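Local coordinates for DUF1611 domain-containing protein (Anabaena variabilis, PDB 2OBN), which is of unknown function but joins a Rossmann-like domain to a P-loop NTPase-like domain, a combination consistent with nucleotide binding, at residues P113-P118 against I130-K135; L238-T243 against T266-N271; R180-K185 against N225-H230. The protein carries 2 engineered substitutions. One frame throughout, in Å; residues are numbered along the deposited sequence.

How the interactions relate
Interaction 1 belongs to the Rossmann-like part of the chain, interactions 2 and 3 to the P-loop part, and no two of them touch: their centres lie about 29 to 33 Å apart. Interaction 3 is the most extensive and joins two neighbouring parallel strands at the margin of their sheet, partly buried and open at its arginine end. Interaction 1, also partly buried at a sheet margin, holds a loop chiefly by one carboxylate. Interaction 2 is a buried meeting of two loops. Interaction 3 combines backbone pairing with side chains stacked on a tyrosine; in interaction 1 a side chain accepts from backbone, and in interaction 2 side chain meets side chain.

Interaction 1: P113-P118 against I130-K135; sequences PLANIP and IWDVRK
Asp132 reaches from strand 130-132 to the loop 113-118 and takes the N-H groups of two successive residues, one on each carboxylate oxygen. Leu114 N lies 2.8 Å from Asp132 OD1 in an almost straight bond of 172°, and Ala115 N is 2.9 Å from Asp132 OD2 in a more bent one of 158°. Both donors come from the syn side, but Leu114 N stands farther out of the carboxylate plane than Ala115 N does. With CG of Asp132 turned beside its own backbone N and opposite the carbonyl carbon (chi1 -66°), the carboxylate is placed where both oxygens meet the loop N-H groups. Carbon atoms close around the bond pair: Pro113 CB sits 3.4 Å from Asp132 OD2, and Ala115 CB approaches the same oxygen at 3.2 Å. Two residues earlier on the strand, Ile130 supplies the apolar half of the contact. Its CG2 branch lies 4.1 Å from Ala115 CB and equally near Leu114 CB, while CD1 extends to the carbonyl oxygen of Leu114.

Farther out, Asn108 ND2 gives Asp132 OD1 a second donor and fixes the carboxylate from strand 105-108, the neighbour of 130-132 in the sheet. The side chain of Leu114 leads away from the strand and packs on Trp93 and Leu96 of helix 92-101. A type I turn from Leu114 to Ile117 then brings the chain to helix 118-121, with Ile117 at its N-cap position. Three N-H donors around one carboxylate would probably stabilise its negative charge, and the two backbone bonds fix the rotation of Asp132 while tying the loop to an edge strand of the Rossmann-like sheet.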
# COMPACT_ATOMS: atom_id res chain seq x y z
N PRO B 113 0.71 0.32 18.68
CA PRO B 113 1.79 1.03 19.38
C PRO B 113 1.64 1.01 20.91
O PRO B 113 0.54 1.22 21.43
CB PRO B 113 1.66 2.45 18.84
CG PRO B 113 0.24 2.59 18.50
CD PRO B 113 -0.24 1.24 18.06
N LEU B 114 2.75 0.76 21.61
CA LEU B 114 2.76 0.65 23.06
C LEU B 114 3.46 1.79 23.83
O LEU B 114 3.38 1.83 25.06
CB LEU B 114 3.43 -0.68 23.43
CG LEU B 114 2.73 -1.96 22.99
CD1 LEU B 114 3.57 -3.18 23.38
CD2 LEU B 114 1.34 -2.08 23.57
N ALA B 115 4.12 2.70 23.12
CA ALA B 115 4.88 3.80 23.74
C ALA B 115 4.04 4.85 24.45
O ALA B 115 4.54 5.53 25.34
CB ALA B 115 5.77 4.47 22.70
N ASN B 116 2.78 5.01 24.05
CA ASN B 116 1.90 6.01 24.66
C ASN B 116 0.70 5.43 25.41
O ASN B 116 -0.37 6.03 25.44
CB ASN B 116 1.45 7.02 23.60
CG ASN B 116 2.60 7.85 23.07
OD1 ASN B 116 3.00 7.70 21.91
ND2 ASN B 116 3.17 8.68 23.93
N ILE B 117 0.89 4.26 26.00
CA ILE B 117 -0.14 3.65 26.83
C ILE B 117 0.19 4.03 28.27
O ILE B 117 1.24 3.64 28.78
CB ILE B 117 -0.22 2.13 26.62
CG1 ILE B 117 -0.70 1.86 25.19
CG2 ILE B 117 -1.13 1.48 27.69
CD1 ILE B 117 -0.94 0.44 24.84
N PRO B 118 -0.68 4.83 28.93
CA PRO B 118 -0.42 5.29 30.30
C PRO B 118 -0.01 4.21 31.29
O PRO B 118 0.87 4.44 32.11
CB PRO B 118 -1.76 5.89 30.73
CG PRO B 118 -2.42 6.29 29.49
CD PRO B 118 -1.98 5.33 28.43
N ILE B 130 10.44 2.71 25.13
CA ILE B 130 9.54 1.76 24.46
C ILE B 130 9.60 2.10 22.96
O ILE B 130 9.20 3.21 22.55
CB ILE B 130 8.08 1.82 24.97
CG1 ILE B 130 8.02 1.45 26.46
CG2 ILE B 130 7.19 0.85 24.14
CD1 ILE B 130 6.62 1.57 27.08
N TRP B 131 10.11 1.16 22.16
CA TRP B 131 10.24 1.35 20.71
C TRP B 131 9.16 0.59 19.88
O TRP B 131 9.14 -0.65 19.83
CB TRP B 131 11.66 0.95 20.26
CG TRP B 131 11.94 1.07 18.77
CD1 TRP B 131 11.41 2.00 17.92
CD2 TRP B 131 12.89 0.32 18.00
NE1 TRP B 131 11.92 1.82 16.65
CE2 TRP B 131 12.84 0.80 16.67
CE3 TRP B 131 13.77 -0.74 18.29
CZ2 TRP B 131 13.63 0.27 15.64
CZ3 TRP B 131 14.56 -1.27 17.25
CH2 TRP B 131 14.47 -0.77 15.95
N ASP B 132 8.30 1.38 19.24
CA ASP B 132 7.26 0.88 18.35
C ASP B 132 7.88 0.90 16.96
O ASP B 132 7.86 1.93 16.26
CB ASP B 132 6.00 1.75 18.43
CG ASP B 132 5.33 1.68 19.79
OD1 ASP B 132 5.30 0.58 20.39
OD2 ASP B 132 4.79 2.71 20.25
N VAL B 133 8.46 -0.24 16.61
CA VAL B 133 9.18 -0.43 15.36
C VAL B 133 8.35 -0.07 14.14
O VAL B 133 8.87 0.54 13.22
CB VAL B 133 9.67 -1.90 15.24
CG1 VAL B 133 10.37 -2.15 13.88
CG2 VAL B 133 10.58 -2.25 16.42
N ARG B 134 7.06 -0.43 14.15
CA ARG B 134 6.20 -0.14 13.00
C ARG B 134 5.80 1.33 12.78
O ARG B 134 5.12 1.62 11.81
CB ARG B 134 4.98 -1.07 12.98
CG ARG B 134 5.22 -2.35 12.21
CD ARG B 134 4.09 -3.34 12.42
NE ARG B 134 4.07 -4.41 11.42
CZ ARG B 134 3.63 -5.66 11.65
NH1 ARG B 134 3.28 -6.07 12.86
NH2 ARG B 134 3.61 -6.54 10.67
N LYS B 135 6.24 2.25 13.63
CA LYS B 135 5.89 3.67 13.45
C LYS B 135 6.45 4.17 12.11
O LYS B 135 7.60 3.92 11.77
CB LYS B 135 6.42 4.51 14.62
CG LYS B 135 5.99 5.97 14.59
CD LYS B 135 6.45 6.71 15.84
CE LYS B 135 6.08 8.19 15.77
NZ LYS B 135 6.38 8.91 17.06

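Interaction 2: L238-T243 against T266-N271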
# COMPACT_ATOMS: atom_id res chain seq x y z
N LEU B 238 0.56 -13.08 -5.20
CA LEU B 238 -0.31 -14.24 -5.22
C LEU B 238 -1.17 -14.33 -3.95
O LEU B 238 -2.12 -15.10 -3.89
CB LEU B 238 0.52 -15.53 -5.34
CG LEU B 238 1.53 -15.59 -6.47
CD1 LEU B 238 2.19 -16.95 -6.51
CD2 LEU B 238 0.86 -15.28 -7.81
N HIS B 239 -0.83 -13.52 -2.95
CA HIS B 239 -1.56 -13.47 -1.71
C HIS B 239 -2.69 -12.45 -1.87
O HIS B 239 -2.42 -11.30 -2.22
CB HIS B 239 -0.61 -13.08 -0.59
CG HIS B 239 -1.19 -13.22 0.77
ND1 HIS B 239 -2.31 -12.53 1.17
CD2 HIS B 239 -0.76 -13.91 1.85
CE1 HIS B 239 -2.57 -12.82 2.43
NE2 HIS B 239 -1.65 -13.66 2.87
N PRO B 240 -3.96 -12.86 -1.59
CA PRO B 240 -5.13 -11.97 -1.79
C PRO B 240 -5.23 -10.72 -0.90
O PRO B 240 -6.05 -9.84 -1.18
CB PRO B 240 -6.32 -12.90 -1.48
CG PRO B 240 -5.76 -13.94 -0.60
CD PRO B 240 -4.37 -14.17 -1.06
N GLY B 241 -4.44 -10.65 0.16
CA GLY B 241 -4.48 -9.50 1.06
C GLY B 241 -3.22 -8.65 1.10
O GLY B 241 -3.19 -7.64 1.81
N SER B 242 -2.24 -9.01 0.27
CA SER B 242 -0.95 -8.34 0.23
C SER B 242 -0.85 -7.23 -0.80
O SER B 242 -1.34 -7.34 -1.93
CB SER B 242 0.13 -9.38 -0.08
OG SER B 242 1.40 -8.76 -0.10
N THR B 243 -0.17 -6.17 -0.39
CA THR B 243 0.05 -4.97 -1.19
C THR B 243 1.52 -4.61 -1.33
O THR B 243 1.92 -4.05 -2.34
CB THR B 243 -0.66 -3.75 -0.48
OG1 THR B 243 -2.08 -3.91 -0.54
CG2 THR B 243 -0.30 -2.42 -1.06
N THR B 266 1.49 -25.47 -3.42
CA THR B 266 0.57 -25.23 -4.53
C THR B 266 -0.53 -24.21 -4.23
O THR B 266 -1.22 -23.77 -5.14
CB THR B 266 -0.08 -26.56 -4.99
OG1 THR B 266 -0.84 -27.15 -3.92
CG2 THR B 266 0.99 -27.55 -5.44
N HIS B 267 -0.67 -23.80 -2.97
CA HIS B 267 -1.71 -22.86 -2.59
C HIS B 267 -1.20 -21.90 -1.53
O HIS B 267 -0.25 -22.21 -0.79
CB HIS B 267 -2.93 -23.62 -2.03
CG HIS B 267 -3.61 -24.53 -3.01
ND1 HIS B 267 -3.21 -25.84 -3.21
CD2 HIS B 267 -4.67 -24.33 -3.83
CE1 HIS B 267 -4.00 -26.40 -4.12
NE2 HIS B 267 -4.89 -25.51 -4.51
N ASN B 268 -1.82 -20.72 -1.46
CA ASN B 268 -1.48 -19.72 -0.46
C ASN B 268 -1.64 -20.36 0.93
O ASN B 268 -2.53 -21.19 1.15
CB ASN B 268 -2.43 -18.54 -0.62
CG ASN B 268 -2.13 -17.41 0.32
OD1 ASN B 268 -2.90 -17.15 1.24
ND2 ASN B 268 -1.01 -16.71 0.10
N GLY B 269 -0.75 -20.03 1.85
CA GLY B 269 -0.81 -20.58 3.19
C GLY B 269 -1.97 -20.08 4.02
O GLY B 269 -2.70 -20.88 4.61
N ASN B 270 -2.14 -18.76 4.09
CA ASN B 270 -3.24 -18.17 4.85
C ASN B 270 -4.61 -18.40 4.22
O ASN B 270 -5.58 -18.53 4.94
CB ASN B 270 -3.07 -16.66 5.01
CG ASN B 270 -1.84 -16.28 5.83
OD1 ASN B 270 -1.32 -15.16 5.69
ND2 ASN B 270 -1.37 -17.20 6.67
N ASN B 271 -4.66 -18.42 2.89
CA ASN B 271 -5.91 -18.57 2.12
C ASN B 271 -5.79 -19.76 1.15
O ASN B 271 -5.62 -19.58 -0.06
CB ASN B 271 -6.18 -17.26 1.38
CG ASN B 271 -6.12 -16.03 2.30
OD1 ASN B 271 -7.06 -15.74 3.00
ND2 ASN B 271 -5.00 -15.32 2.27
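His239 projects from the loop 238-243 into a cluster of asparagines on 266-271. Its CB already meets the amide of Asn268, with ND2 3.7 Å away. CG stands opposite the backbone N (chi1 -170°), which puts it beside the carbonyl carbon and the ring among the three asparagines. At the ring edge ND1 accepts the N-H of Gly241 at 3.0 Å, the donor lying in the ring plane; this bond makes ND1 the acceptor and leaves the proton to NE2. CD2 comes within 3.3 Å of Asn268 ND2, and Asn268 OD1 lies over one ring face, towards the rim. CE1 has Asn271 ND2 as its closest partner across the contact, at 3.5 Å. At the tip, His239 NE2 donates to Asn270 OD1 at 3.2 Å in a nearly straight bond (171°), the oxygen again in the ring plane although the amide itself stands almost perpendicular to the ring.

The asparagines are ordered among themselves. Asn268 OD1 accepts Asn271 N at 2.7 Å, an Asx motif, and also Asn271 ND2, which in turn lies 3.3 Å from Pro240 CG. An alanine in place of His239 would probably leave Asn270 OD1 without its donor and Gly241 N without its acceptor, and open a gap beside the Asn268 amide.

Gly269 N bonds to Asp161, in the loop between strand 153-159 and helix 166-179, where P-loop folds carry their phosphate-binding loop. Leu238 packs on Val282 and Leu285 of helix 279-291. The second subunit adds Gly145 against Pro240 and Ser144 against Asn271, so these two loops, which follow strands 228-231 and 256-262, meet beside the dimer partner.

Interaction 3: R180-K185 against N225-H230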
# COMPACT_ATOMS: atom_id res chain seq x y z
N ARG B 180 32.82 -11.86 -1.67
CA ARG B 180 33.51 -11.76 -2.95
C ARG B 180 34.08 -10.39 -3.27
O ARG B 180 34.58 -10.18 -4.38
CB ARG B 180 32.63 -12.33 -4.06
CG ARG B 180 32.56 -13.85 -3.91
CD ARG B 180 31.49 -14.46 -4.74
NE ARG B 180 31.64 -14.18 -6.16
CZ ARG B 180 30.77 -14.57 -7.09
NH1 ARG B 180 29.68 -15.26 -6.74
NH2 ARG B 180 30.98 -14.27 -8.36
N GLY B 181 34.01 -9.46 -2.31
CA GLY B 181 34.66 -8.16 -2.45
C GLY B 181 33.84 -6.99 -2.90
O GLY B 181 34.40 -5.91 -3.13
N TRP B 182 32.55 -7.18 -3.06
CA TRP B 182 31.66 -6.09 -3.42
C TRP B 182 31.26 -5.29 -2.18
O TRP B 182 31.15 -5.84 -1.08
CB TRP B 182 30.40 -6.60 -4.11
CG TRP B 182 30.55 -6.89 -5.57
CD1 TRP B 182 30.65 -5.98 -6.56
CD2 TRP B 182 30.57 -8.17 -6.20
NE1 TRP B 182 30.75 -6.59 -7.78
CE2 TRP B 182 30.70 -7.95 -7.59
CE3 TRP B 182 30.48 -9.48 -5.74
CZ2 TRP B 182 30.76 -8.99 -8.52
CZ3 TRP B 182 30.54 -10.51 -6.67
CH2 TRP B 182 30.68 -10.26 -8.04
N ARG B 183 31.07 -3.99 -2.37
CA ARG B 183 30.53 -3.14 -1.33
C ARG B 183 29.02 -3.39 -1.39
O ARG B 183 28.35 -2.89 -2.28
CB ARG B 183 30.85 -1.68 -1.58
CG ARG B 183 32.33 -1.36 -1.41
CD ARG B 183 32.57 0.12 -1.65
NE ARG B 183 31.55 0.86 -0.92
CZ ARG B 183 31.63 1.21 0.37
NH1 ARG B 183 32.71 0.95 1.09
NH2 ARG B 183 30.62 1.86 0.93
N SER B 184 28.52 -4.19 -0.44
CA SER B 184 27.13 -4.64 -0.39
C SER B 184 26.37 -4.10 0.82
O SER B 184 26.95 -3.97 1.92
CB SER B 184 27.12 -6.18 -0.36
OG SER B 184 25.81 -6.72 -0.36
N LYS B 185 25.10 -3.76 0.62
CA LYS B 185 24.24 -3.33 1.71
C LYS B 185 22.88 -4.02 1.67
O LYS B 185 22.25 -4.11 0.62
CB LYS B 185 23.99 -1.83 1.70
CG LYS B 185 23.68 -1.36 3.13
CD LYS B 185 23.00 -0.05 3.24
CE LYS B 185 23.07 0.48 4.68
NZ LYS B 185 22.88 -0.53 5.77
N ASN B 225 26.58 4.86 -2.42
CA ASN B 225 27.72 4.37 -1.67
C ASN B 225 28.03 2.88 -1.78
O ASN B 225 28.99 2.41 -1.20
CB ASN B 225 27.57 4.75 -0.19
CG ASN B 225 27.68 6.24 0.03
OD1 ASN B 225 28.55 6.92 -0.56
ND2 ASN B 225 26.82 6.77 0.89
N TYR B 226 27.23 2.13 -2.53
CA TYR B 226 27.44 0.69 -2.64
C TYR B 226 27.37 0.25 -4.10
O TYR B 226 26.86 0.97 -4.96
CB TYR B 226 26.41 -0.04 -1.74
CG TYR B 226 26.62 0.24 -0.26
CD1 TYR B 226 26.04 1.34 0.36
CD2 TYR B 226 27.44 -0.58 0.51
CE1 TYR B 226 26.26 1.62 1.72
CE2 TYR B 226 27.67 -0.31 1.86
CZ TYR B 226 27.08 0.78 2.45
OH TYR B 226 27.31 1.03 3.79
N ASP B 227 27.94 -0.93 -4.36
CA ASP B 227 27.89 -1.55 -5.68
C ASP B 227 26.54 -2.27 -5.83
O ASP B 227 26.01 -2.40 -6.93
CB ASP B 227 28.99 -2.61 -5.83
CG ASP B 227 30.36 -2.06 -5.67
OD1 ASP B 227 30.62 -0.92 -6.13
OD2 ASP B 227 31.21 -2.78 -5.09
N ILE B 228 26.02 -2.78 -4.73
CA ILE B 228 24.77 -3.52 -4.75
C ILE B 228 23.92 -3.33 -3.49
O ILE B 228 24.42 -3.36 -2.36
CB ILE B 228 25.05 -5.04 -4.98
CG1 ILE B 228 23.74 -5.83 -5.11
CG2 ILE B 228 25.94 -5.62 -3.87
CD1 ILE B 228 23.93 -7.30 -5.58
N LEU B 229 22.63 -3.11 -3.72
CA LEU B 229 21.64 -3.01 -2.65
C LEU B 229 20.76 -4.25 -2.72
O LEU B 229 20.29 -4.61 -3.80
CB LEU B 229 20.78 -1.75 -2.77
CG LEU B 229 21.32 -0.47 -2.10
CD1 LEU B 229 22.70 -0.13 -2.51
CD2 LEU B 229 20.40 0.69 -2.38
N HIS B 230 20.56 -4.90 -1.57
CA HIS B 230 19.68 -6.06 -1.43
C HIS B 230 18.44 -5.64 -0.65
O HIS B 230 18.47 -5.55 0.58
CB HIS B 230 20.39 -7.20 -0.70
CG HIS B 230 21.71 -7.57 -1.30
ND1 HIS B 230 21.84 -8.57 -2.23
CD2 HIS B 230 22.94 -7.04 -1.12
CE1 HIS B 230 23.11 -8.65 -2.59
NE2 HIS B 230 23.80 -7.73 -1.93
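Ser184 and Lys185 pair in parallel with Ile228 and Leu229, and here the contact is closely knit. Lys185 N bonds to Ile228 O at 3.1 Å, and Lys185 O receives His230 N at 2.9 Å. On one face of the sheet Ser184 lies beside Ile228, its CB against the CG2 branch. Ser184 OG also meets His230 NE2 at the ring edge, but weakly (118° at the hydrogen); the firmer partner of this hydroxyl is His174 of helix 166-179. Just before the strands, Arg183 and Asp227 clasp each other: Arg183 O accepts Asp227 N, while Arg183 N reaches Asp227 OD2 at 3.0 Å from above the carboxylate plane. The same oxygen lies at the edge of the Trp182 ring.

Towards solvent the contact changes to side chains on a surface. Tyr226 is held between two residues of 180-185, Lys185 of the strand and Arg183 just before it. Lys185 CB sits squarely over one ring face, 3.8 Å from the centroid, a CH-pi contact, and the rest of the lysine chain runs on across the ring. Over the opposite face lies Arg183 NH2 in an off-centre cation-pi arrangement, with CZ 4.9 Å from the centroid. A bend at chi3 (46°) folds the arginine back, letting NE and NH2 both grip one backbone oxygen, Asn225 O, at 3.0 and 2.7 Å in the guanidinium plane. These two hydrogen bonds to one oxygen limit the rotation of a guanidinium on an exposed residue.

Gly181, with positive phi, closes helix 166-179 in a Schellman motif ahead of this edge strand. Strand 184-187 connects through helices 191-197 and 208-222 to its neighbour 228-231, a beta-alpha-beta crossover; with 153-159 next, the strand order 2-3-1-4-5 is that of P-loop folds such as the nucleoside monophosphate kinases.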